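Local coordinates for protein succinate dehydrogenase (Membrane anchor subunit) (Mycolicibacterium smegmatis, PDB 7D6V) that anchors the succinate dehydrogenase Sdh1 in the membrane, holds a Rieske-type [2Fe-2S] cluster and probably passes electrons to quinone, at residues C[50-53]-C[54-57]; C[72-76]-C[77-81]; C[95-98]-C[99-103]. One frame throughout, in Å; residues are numbered along the deposited sequence.

Interaction 1 of 3, residues C[50-53]-C[54-57]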
ATOM      1  N   THR C  50      21.108 -38.471  21.750  1.00 17.12           N
ATOM      2  CA  THR C  50      21.114 -39.012  23.104  1.00 17.12           C
ATOM      3  C   THR C  50      21.822 -40.359  23.152  1.00 17.12           C
ATOM      4  O   THR C  50      22.700 -40.584  23.999  1.00 17.12           O
ATOM      5  CB  THR C  50      19.683 -39.141  23.618  1.00 17.12           C
ATOM      6  OG1 THR C  50      18.938 -37.979  23.241  1.00 17.12           O
ATOM      7  CG2 THR C  50      19.673 -39.279  25.128  1.00 17.12           C
ATOM      8  N   ILE C  51      21.464 -41.267  22.239  1.00 17.35           N
ATOM      9  CA  ILE C  51      22.069 -42.595  22.254  1.00 17.35           C
ATOM     10  C   ILE C  51      23.577 -42.495  22.058  1.00 17.35           C
ATOM     11  O   ILE C  51      24.360 -43.109  22.794  1.00 17.35           O
ATOM     12  CB  ILE C  51      21.420 -43.497  21.189  1.00 17.35           C
ATOM     13  CG1 ILE C  51      19.944 -43.726  21.511  1.00 17.35           C
ATOM     14  CG2 ILE C  51      22.151 -44.821  21.102  1.00 17.35           C
ATOM     15  CD1 ILE C  51      19.213 -44.535  20.461  1.00 17.35           C
ATOM     16  N   ARG C  52      24.013 -41.700  21.077  1.00 16.93           N
ATOM     17  CA  ARG C  52      25.437 -41.631  20.781  1.00 16.93           C
ATOM     18  C   ARG C  52      26.210 -40.906  21.872  1.00 16.93           C
ATOM     19  O   ARG C  52      27.356 -41.269  22.158  1.00 16.93           O
ATOM     20  CB  ARG C  52      25.660 -40.962  19.429  1.00 16.93           C
ATOM     21  CG  ARG C  52      25.731 -41.946  18.284  1.00 16.93           C
ATOM     22  CD  ARG C  52      26.854 -42.938  18.500  1.00 16.93           C
ATOM     23  NE  ARG C  52      28.159 -42.328  18.278  1.00 16.93           N
ATOM     24  CZ  ARG C  52      29.311 -42.869  18.651  1.00 16.93           C
ATOM     25  NH1 ARG C  52      29.328 -44.039  19.269  1.00 16.93           N
ATOM     26  NH2 ARG C  52      30.448 -42.237  18.405  1.00 16.93           N
ATOM     27  N   ALA C  53      25.610 -39.890  22.496  1.00 17.84           N
ATOM     28  CA  ALA C  53      26.287 -39.173  23.565  1.00 17.84           C
ATOM     29  C   ALA C  53      26.439 -40.030  24.809  1.00 17.84           C
ATOM     30  O   ALA C  53      27.436 -39.900  25.528  1.00 17.84           O
ATOM     31  CB  ALA C  53      25.526 -37.891  23.897  1.00 17.84           C
ATOM     32  N   PHE C  54      25.477 -40.903  25.089  1.00 19.33           N
ATOM     33  CA  PHE C  54      25.590 -41.762  26.258  1.00 19.33           C
ATOM     34  C   PHE C  54      26.212 -43.120  25.958  1.00 19.33           C
ATOM     35  O   PHE C  54      26.374 -43.921  26.882  1.00 19.33           O
ATOM     36  CB  PHE C  54      24.220 -41.951  26.906  1.00 19.33           C
ATOM     37  CG  PHE C  54      23.770 -40.767  27.700  1.00 19.33           C
ATOM     38  CD1 PHE C  54      24.272 -40.541  28.967  1.00 19.33           C
ATOM     39  CD2 PHE C  54      22.860 -39.870  27.175  1.00 19.33           C
ATOM     40  CE1 PHE C  54      23.869 -39.451  29.696  1.00 19.33           C
ATOM     41  CE2 PHE C  54      22.452 -38.777  27.904  1.00 19.33           C
ATOM     42  CZ  PHE C  54      22.957 -38.567  29.165  1.00 19.33           C
ATOM     43  N   TRP C  55      26.564 -43.403  24.703  1.00 18.83           N
ATOM     44  CA  TRP C  55      27.165 -44.699  24.395  1.00 18.83           C
ATOM     45  C   TRP C  55      28.496 -44.888  25.110  1.00 18.83           C
ATOM     46  O   TRP C  55      28.772 -45.967  25.644  1.00 18.83           O
ATOM     47  CB  TRP C  55      27.348 -44.860  22.889  1.00 18.83           C
ATOM     48  CG  TRP C  55      27.563 -46.282  22.515  1.00 18.83           C
ATOM     49  CD1 TRP C  55      28.754 -46.924  22.389  1.00 18.83           C
ATOM     50  CD2 TRP C  55      26.551 -47.256  22.252  1.00 18.83           C
ATOM     51  NE1 TRP C  55      28.550 -48.238  22.051  1.00 18.83           N
ATOM     52  CE2 TRP C  55      27.204 -48.467  21.962  1.00 18.83           C
ATOM     53  CE3 TRP C  55      25.156 -47.221  22.229  1.00 18.83           C
ATOM     54  CZ2 TRP C  55      26.509 -49.629  21.647  1.00 18.83           C
ATOM     55  CZ3 TRP C  55      24.470 -48.374  21.920  1.00 18.83           C
ATOM     56  CH2 TRP C  55      25.146 -49.562  21.631  1.00 18.83           C
ATOM     57  N   GLY C  56      29.340 -43.860  25.121  1.00 19.19           N
ATOM     58  CA  GLY C  56      30.578 -43.920  25.864  1.00 19.19           C
ATOM     59  C   GLY C  56      31.729 -44.613  25.175  1.00 19.19           C
ATOM     60  O   GLY C  56      32.782 -44.789  25.797  1.00 19.19           O
ATOM     61  N   SER C  57      31.573 -45.017  23.918  1.00 18.44           N
ATOM     62  CA  SER C  57      32.658 -45.659  23.193  1.00 18.44           C
ATOM     63  C   SER C  57      32.521 -45.335  21.714  1.00 18.44           C
ATOM     64  O   SER C  57      31.513 -44.782  21.269  1.00 18.44           O
ATOM     65  CB  SER C  57      32.674 -47.172  23.429  1.00 18.44           C
ATOM     66  OG  SER C  57      31.621 -47.815  22.738  1.00 18.44           O
TER

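Interaction 2 of 3, residues C[72-76]-C[77-81]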
ATOM      1  N   SER C  72      33.318 -33.762  22.208  1.00 19.59           N
ATOM      2  CA  SER C  72      34.487 -32.945  21.879  1.00 19.59           C
ATOM      3  C   SER C  72      35.261 -32.507  23.117  1.00 19.59           C
ATOM      4  O   SER C  72      36.429 -32.908  23.265  1.00 19.59           O
ATOM      5  CB  SER C  72      34.073 -31.776  20.982  1.00 19.59           C
ATOM      6  OG  SER C  72      33.604 -32.236  19.730  1.00 19.59           O
ATOM      7  N   PRO C  73      34.702 -31.707  24.043  1.00 20.70           N
ATOM      8  CA  PRO C  73      35.460 -31.445  25.272  1.00 20.70           C
ATOM      9  C   PRO C  73      35.453 -32.687  26.143  1.00 20.70           C
ATOM     10  O   PRO C  73      34.425 -33.044  26.727  1.00 20.70           O
ATOM     11  CB  PRO C  73      34.709 -30.271  25.918  1.00 20.70           C
ATOM     12  CG  PRO C  73      33.760 -29.780  24.868  1.00 20.70           C
ATOM     13  CD  PRO C  73      33.419 -30.992  24.067  1.00 20.70           C
ATOM     14  N   CYS C  74      36.595 -33.359  26.231  1.00 23.04           N
ATOM     15  CA  CYS C  74      36.675 -34.708  26.782  1.00 23.04           C
ATOM     16  C   CYS C  74      37.628 -34.648  27.973  1.00 23.04           C
ATOM     17  O   CYS C  74      38.817 -34.949  27.854  1.00 23.04           O
ATOM     18  CB  CYS C  74      37.148 -35.665  25.675  1.00 23.04           C
ATOM     19  SG  CYS C  74      36.684 -37.388  25.857  1.00 23.04           S
ATOM     20  N   VAL C  75      37.091 -34.277  29.132  1.00 24.67           N
ATOM     21  CA  VAL C  75      37.887 -33.790  30.252  1.00 24.67           C
ATOM     22  C   VAL C  75      37.938 -34.793  31.404  1.00 24.67           C
ATOM     23  O   VAL C  75      38.191 -34.409  32.541  1.00 24.67           O
ATOM     24  CB  VAL C  75      37.371 -32.426  30.736  1.00 24.67           C
ATOM     25  CG1 VAL C  75      37.444 -31.409  29.618  1.00 24.67           C
ATOM     26  CG2 VAL C  75      35.947 -32.552  31.239  1.00 24.67           C
ATOM     27  N   SER C  76      37.710 -36.072  31.137  1.00 26.34           N
ATOM     28  CA  SER C  76      37.732 -37.091  32.172  1.00 26.34           C
ATOM     29  C   SER C  76      38.946 -37.993  31.997  1.00 26.34           C
ATOM     30  O   SER C  76      39.504 -38.105  30.904  1.00 26.34           O
ATOM     31  CB  SER C  76      36.452 -37.928  32.149  1.00 26.34           C
ATOM     32  OG  SER C  76      36.650 -39.171  32.792  1.00 26.34           O
ATOM     33  N   THR C  77      39.365 -38.622  33.093  1.00 26.60           N
ATOM     34  CA  THR C  77      40.475 -39.560  33.035  1.00 26.60           C
ATOM     35  C   THR C  77      40.053 -40.938  32.546  1.00 26.60           C
ATOM     36  O   THR C  77      40.913 -41.806  32.370  1.00 26.60           O
ATOM     37  CB  THR C  77      41.140 -39.682  34.409  1.00 26.60           C
ATOM     38  OG1 THR C  77      40.186 -40.152  35.368  1.00 26.60           O
ATOM     39  CG2 THR C  77      41.676 -38.336  34.854  1.00 26.60           C
ATOM     40  N   ALA C  78      38.761 -41.156  32.330  1.00 26.60           N
ATOM     41  CA  ALA C  78      38.253 -42.390  31.752  1.00 26.60           C
ATOM     42  C   ALA C  78      38.187 -42.333  30.235  1.00 26.60           C
ATOM     43  O   ALA C  78      37.718 -43.289  29.611  1.00 26.60           O
ATOM     44  CB  ALA C  78      36.867 -42.706  32.322  1.00 26.60           C
ATOM     45  N   CYS C  79      38.644 -41.240  29.639  1.00 25.41           N
ATOM     46  CA  CYS C  79      38.582 -41.015  28.206  1.00 25.41           C
ATOM     47  C   CYS C  79      39.735 -41.715  27.499  1.00 25.41           C
ATOM     48  O   CYS C  79      40.755 -42.053  28.103  1.00 25.41           O
ATOM     49  CB  CYS C  79      38.613 -39.517  27.912  1.00 25.41           C
ATOM     50  SG  CYS C  79      37.355 -38.587  28.812  1.00 25.41           S
ATOM     51  N   ALA C  80      39.555 -41.932  26.200  1.00 23.27           N
ATOM     52  CA  ALA C  80      40.569 -42.610  25.408  1.00 23.27           C
ATOM     53  C   ALA C  80      41.857 -41.789  25.396  1.00 23.27           C
ATOM     54  O   ALA C  80      41.803 -40.554  25.390  1.00 23.27           O
ATOM     55  CB  ALA C  80      40.075 -42.833  23.980  1.00 23.27           C
ATOM     56  N   PRO C  81      43.021 -42.436  25.412  1.00 23.04           N
ATOM     57  CA  PRO C  81      44.284 -41.688  25.432  1.00 23.04           C
ATOM     58  C   PRO C  81      44.403 -40.753  24.238  1.00 23.04           C
ATOM     59  O   PRO C  81      44.194 -41.151  23.091  1.00 23.04           O
ATOM     60  CB  PRO C  81      45.345 -42.793  25.394  1.00 23.04           C
ATOM     61  CG  PRO C  81      44.665 -43.973  25.991  1.00 23.04           C
ATOM     62  CD  PRO C  81      43.237 -43.887  25.541  1.00 23.04           C
TER

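Interaction 3 of 3, residues C[95-98]-C[99-103]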
ATOM      1  N   TRP C  95      27.916 -43.587  34.267  1.00 34.78           N
ATOM      2  CA  TRP C  95      26.895 -44.211  33.422  1.00 34.78           C
ATOM      3  C   TRP C  95      25.735 -43.298  33.034  1.00 34.78           C
ATOM      4  O   TRP C  95      24.954 -43.645  32.144  1.00 34.78           O
ATOM      5  CB  TRP C  95      26.344 -45.486  34.089  1.00 34.78           C
ATOM      6  CG  TRP C  95      25.211 -45.297  35.089  1.00 34.78           C
ATOM      7  CD1 TRP C  95      25.329 -45.196  36.448  1.00 34.78           C
ATOM      8  CD2 TRP C  95      23.801 -45.224  34.809  1.00 34.78           C
ATOM      9  NE1 TRP C  95      24.094 -45.043  37.023  1.00 34.78           N
ATOM     10  CE2 TRP C  95      23.139 -45.060  36.041  1.00 34.78           C
ATOM     11  CE3 TRP C  95      23.039 -45.277  33.639  1.00 34.78           C
ATOM     12  CZ2 TRP C  95      21.754 -44.946  36.134  1.00 34.78           C
ATOM     13  CZ3 TRP C  95      21.665 -45.159  33.735  1.00 34.78           C
ATOM     14  CH2 TRP C  95      21.038 -44.997  34.972  1.00 34.78           C
ATOM     15  N   PHE C  96      25.632 -42.112  33.638  1.00 32.15           N
ATOM     16  CA  PHE C  96      24.583 -41.180  33.251  1.00 32.15           C
ATOM     17  C   PHE C  96      25.092 -39.758  33.104  1.00 32.15           C
ATOM     18  O   PHE C  96      24.307 -38.875  32.747  1.00 32.15           O
ATOM     19  CB  PHE C  96      23.394 -41.216  34.239  1.00 32.15           C
ATOM     20  CG  PHE C  96      23.689 -40.643  35.599  1.00 32.15           C
ATOM     21  CD1 PHE C  96      23.483 -39.297  35.861  1.00 32.15           C
ATOM     22  CD2 PHE C  96      24.116 -41.457  36.630  1.00 32.15           C
ATOM     23  CE1 PHE C  96      23.739 -38.773  37.114  1.00 32.15           C
ATOM     24  CE2 PHE C  96      24.377 -40.940  37.883  1.00 32.15           C
ATOM     25  CZ  PHE C  96      24.185 -39.597  38.126  1.00 32.15           C
ATOM     26  N   ILE C  97      26.366 -39.508  33.373  1.00 28.57           N
ATOM     27  CA  ILE C  97      27.028 -38.275  32.966  1.00 28.57           C
ATOM     28  C   ILE C  97      27.680 -38.535  31.612  1.00 28.57           C
ATOM     29  O   ILE C  97      28.553 -39.412  31.521  1.00 28.57           O
ATOM     30  CB  ILE C  97      28.067 -37.829  34.000  1.00 28.57           C
ATOM     31  CG1 ILE C  97      27.430 -37.756  35.387  1.00 28.57           C
ATOM     32  CG2 ILE C  97      28.662 -36.487  33.614  1.00 28.57           C
ATOM     33  CD1 ILE C  97      26.245 -36.830  35.456  1.00 28.57           C
ATOM     34  N   PRO C  98      27.278 -37.842  30.553  1.00 25.10           N
ATOM     35  CA  PRO C  98      27.945 -38.030  29.265  1.00 25.10           C
ATOM     36  C   PRO C  98      29.369 -37.507  29.317  1.00 25.10           C
ATOM     37  O   PRO C  98      29.697 -36.609  30.095  1.00 25.10           O
ATOM     38  CB  PRO C  98      27.080 -37.220  28.295  1.00 25.10           C
ATOM     39  CG  PRO C  98      26.432 -36.190  29.143  1.00 25.10           C
ATOM     40  CD  PRO C  98      26.242 -36.798  30.501  1.00 25.10           C
ATOM     41  N   MET C  99      30.223 -38.088  28.476  1.00 24.38           N
ATOM     42  CA  MET C  99      31.628 -37.698  28.475  1.00 24.38           C
ATOM     43  C   MET C  99      31.821 -36.242  28.075  1.00 24.38           C
ATOM     44  O   MET C  99      32.873 -35.665  28.369  1.00 24.38           O
ATOM     45  CB  MET C  99      32.424 -38.616  27.550  1.00 24.38           C
ATOM     46  CG  MET C  99      33.133 -39.741  28.282  1.00 24.38           C
ATOM     47  SD  MET C  99      34.471 -40.463  27.325  1.00 24.38           S
ATOM     48  CE  MET C  99      34.701 -42.012  28.187  1.00 24.38           C
ATOM     49  N   ALA C 100      30.827 -35.632  27.436  1.00 22.12           N
ATOM     50  CA  ALA C 100      30.870 -34.236  27.016  1.00 22.12           C
ATOM     51  C   ALA C 100      29.830 -33.408  27.764  1.00 22.12           C
ATOM     52  O   ALA C 100      29.123 -32.587  27.179  1.00 22.12           O
ATOM     53  CB  ALA C 100      30.668 -34.116  25.508  1.00 22.12           C
ATOM     54  N   PHE C 101      29.724 -33.630  29.074  1.00 22.18           N
ATOM     55  CA  PHE C 101      28.766 -32.922  29.913  1.00 22.18           C
ATOM     56  C   PHE C 101      29.071 -31.436  30.039  1.00 22.18           C
ATOM     57  O   PHE C 101      28.226 -30.691  30.540  1.00 22.18           O
ATOM     58  CB  PHE C 101      28.734 -33.549  31.304  1.00 22.18           C
ATOM     59  CG  PHE C 101      30.016 -33.383  32.069  1.00 22.18           C
ATOM     60  CD1 PHE C 101      30.156 -32.367  32.999  1.00 22.18           C
ATOM     61  CD2 PHE C 101      31.080 -34.240  31.859  1.00 22.18           C
ATOM     62  CE1 PHE C 101      31.331 -32.212  33.699  1.00 22.18           C
ATOM     63  CE2 PHE C 101      32.255 -34.088  32.558  1.00 22.18           C
ATOM     64  CZ  PHE C 101      32.380 -33.073  33.479  1.00 22.18           C
ATOM     65  N   ILE C 102      30.262 -30.999  29.635  1.00 20.77           N
ATOM     66  CA  ILE C 102      30.600 -29.583  29.711  1.00 20.77           C
ATOM     67  C   ILE C 102      29.866 -28.796  28.633  1.00 20.77           C
ATOM     68  O   ILE C 102      29.362 -27.697  28.884  1.00 20.77           O
ATOM     69  CB  ILE C 102      32.125 -29.400  29.616  1.00 20.77           C
ATOM     70  CG1 ILE C 102      32.801 -29.936  30.877  1.00 20.77           C
ATOM     71  CG2 ILE C 102      32.483 -27.943  29.384  1.00 20.77           C
ATOM     72  CD1 ILE C 102      32.414 -29.198  32.133  1.00 20.77           C
ATOM     73  N   SER C 103      29.779 -29.348  27.424  1.00 18.87           N
ATOM     74  CA  SER C 103      29.274 -28.616  26.272  1.00 18.87           C
ATOM     75  C   SER C 103      27.869 -29.005  25.849  1.00 18.87           C
ATOM     76  O   SER C 103      27.141 -28.153  25.340  1.00 18.87           O
ATOM     77  CB  SER C 103      30.210 -28.807  25.075  1.00 18.87           C
ATOM     78  OG  SER C 103      30.451 -30.180  24.849  1.00 18.87           O
TER

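Interaction 1 of 3, residues C[50-53]-C[54-57]
Thr50, Ile51 and Arg52 meet Phe54, Trp55 and Ser57 in a local contact at the C-terminal end of helix 33-55, one of the long helices of this membrane anchor. Phe54 N donates to Thr50 O at 3.0 Å, as in a regular helical turn, whereas the bond from Trp55 N to Arg52 O is weak and 3.4 Å long. Gly56 then leaves the helical path with positive phi. The hydroxyl of Tyr71 is hydrogen-bonded to both Arg52 O and Gly56 N, and so holds the helix end.

The side chains pair along the helix surface. Thr50 and Phe54 lie alongside each other and point the same way, with Thr50 CG2 3.8 Å from Phe54 CD2. Ile51 CG2, placed anti to its backbone N (CG1 at chi1 -64°), reaches obliquely to within 4.0 Å of Trp55 CE3. The Arg52 chain bends at chi2 and chi3, which swings its guanidinium past the helix end. There NH1 donates to Ser57 O at 3.1 Å, in the plane of the carbonyl though tilted out of the guanidinium plane. NH2 bonds to Ala58 O, and NE forms a salt bridge with Asp255 on helix 240-264.

With all three guanidinium nitrogens engaged, the buried Arg52 probably has its positive charge balanced by Asp255, while NH1 and NH2 each hold one carbonyl of the departing chain.

Interaction 2 of 3, residues C[72-76]-C[77-81]
Ser76 OG is held by several groups. It accepts a nearly straight hydrogen bond from Ala78 N, 2.9 Å long with an N-H...O angle of 170°, and it is also hydrogen-bonded to Gly91 O, with a weaker link to Val90 O. Lying anti to its own backbone N (chi1 159°), the hydroxyl is carried forward along the chain, where it can meet the N-H two residues on. This is an ST turn, and it sits on a type I beta turn running from Ser76 to Cys79. The bond that closes the beta turn, Cys79 N to Ser76 O, is weak at 3.5 Å, and the carbonyl also receives a weak bond from Gln88 NE2. The side-chain bond is thus the shorter and straighter of the two that define the bend.

Beside the turn, Cys74, two residues before it, meets Cys79, its last residue. Their SG atoms come to 3.3 Å, and Cys74 SG is also 3.5 Å from Cys79 CB. At that separation the sulfurs are modelled as unlinked, close neighbours. Cys79 SG, beside its backbone N, also leans against Ser76 CB at 3.5 Å, which brings serine and both cysteines together.

The segment 72-81 belongs to the long loop between strand 66-67 and helix 104-112. Backbone bonds join Val75 to Trp89 and Val90, and Thr77 to Gly91, whose carbonyl also takes the Thr77 hydroxyl. One serine oxygen therefore both shapes the bend and binds it to the neighbouring 90-91 backbone, while the two buried sulfurs pack beside it.

Interaction 3 of 3, residues C[95-98]-C[99-103]
Pro98 and Phe101 are the ends of a type I beta turn that bends the chain just before helix 104-112. Its closing bond, from Phe101 N to Pro98 O, is weak: the 3.1 Å length is reasonable, but the N-H...O angle is a strongly bent 126°. A further weak backbone bond, Ser103 N to Ala100 O, follows at once, with the chain still short of the regular helix.

Side chains of Ile97, Pro98 and Phe101 pack around the bend. Phe101 CG lies between its backbone N and carbonyl carbon (chi1 66°), and this brings the ring's edge to the carbonyl of Pro98, whose O lies in the ring plane 3.3 Å from CD2. Ile97 crosses the aromatic side chain obliquely, and the methyl CG2 touches Phe101 CG at 3.7 Å. The pyrrolidine of Pro98 stands at about a right angle to the Phe101 side chain, with Pro98 CG 4.1 Å from Phe101 CB. Ile102 CG1 lies over one face of the ring, offset toward its rim, and Val90 adds another apolar neighbour from the same long loop.

Met99, at a corner of the turn, extends beyond CG and reaches Tyr59 and Tyr71. Its side chain thereby joins the turn to the chain on either side of the two-stranded hairpin 60-67.

Because the sole hydrogen bond across the turn is weak, apolar contacts of Ile97 and Pro98 with Phe101 probably contribute much of the cohesion, helped by the proline ring, which restricts the backbone where the turn begins.

Overall arrangement
The three contacts follow one another along the chain: interaction 1 at the end of helix 33-55, then interactions 2 and 3 in the long loop before helix 104-112. Interactions 1 and 3 have centres 9 Å apart and touch where Phe54 CE1 packs 3.6 Å from Pro98 CD. Interaction 2 lies about 10 Å from interaction 3, between centres, and meets it through Met99, whose SD is 3.7 Å from Cys79 SG. Interactions 1 and 2, with centres 14 Å apart, do not touch, so the 95-103 segment bridges them. Together they join two successive helices through a folded loop, away from the iron-sulfur and quinone sites.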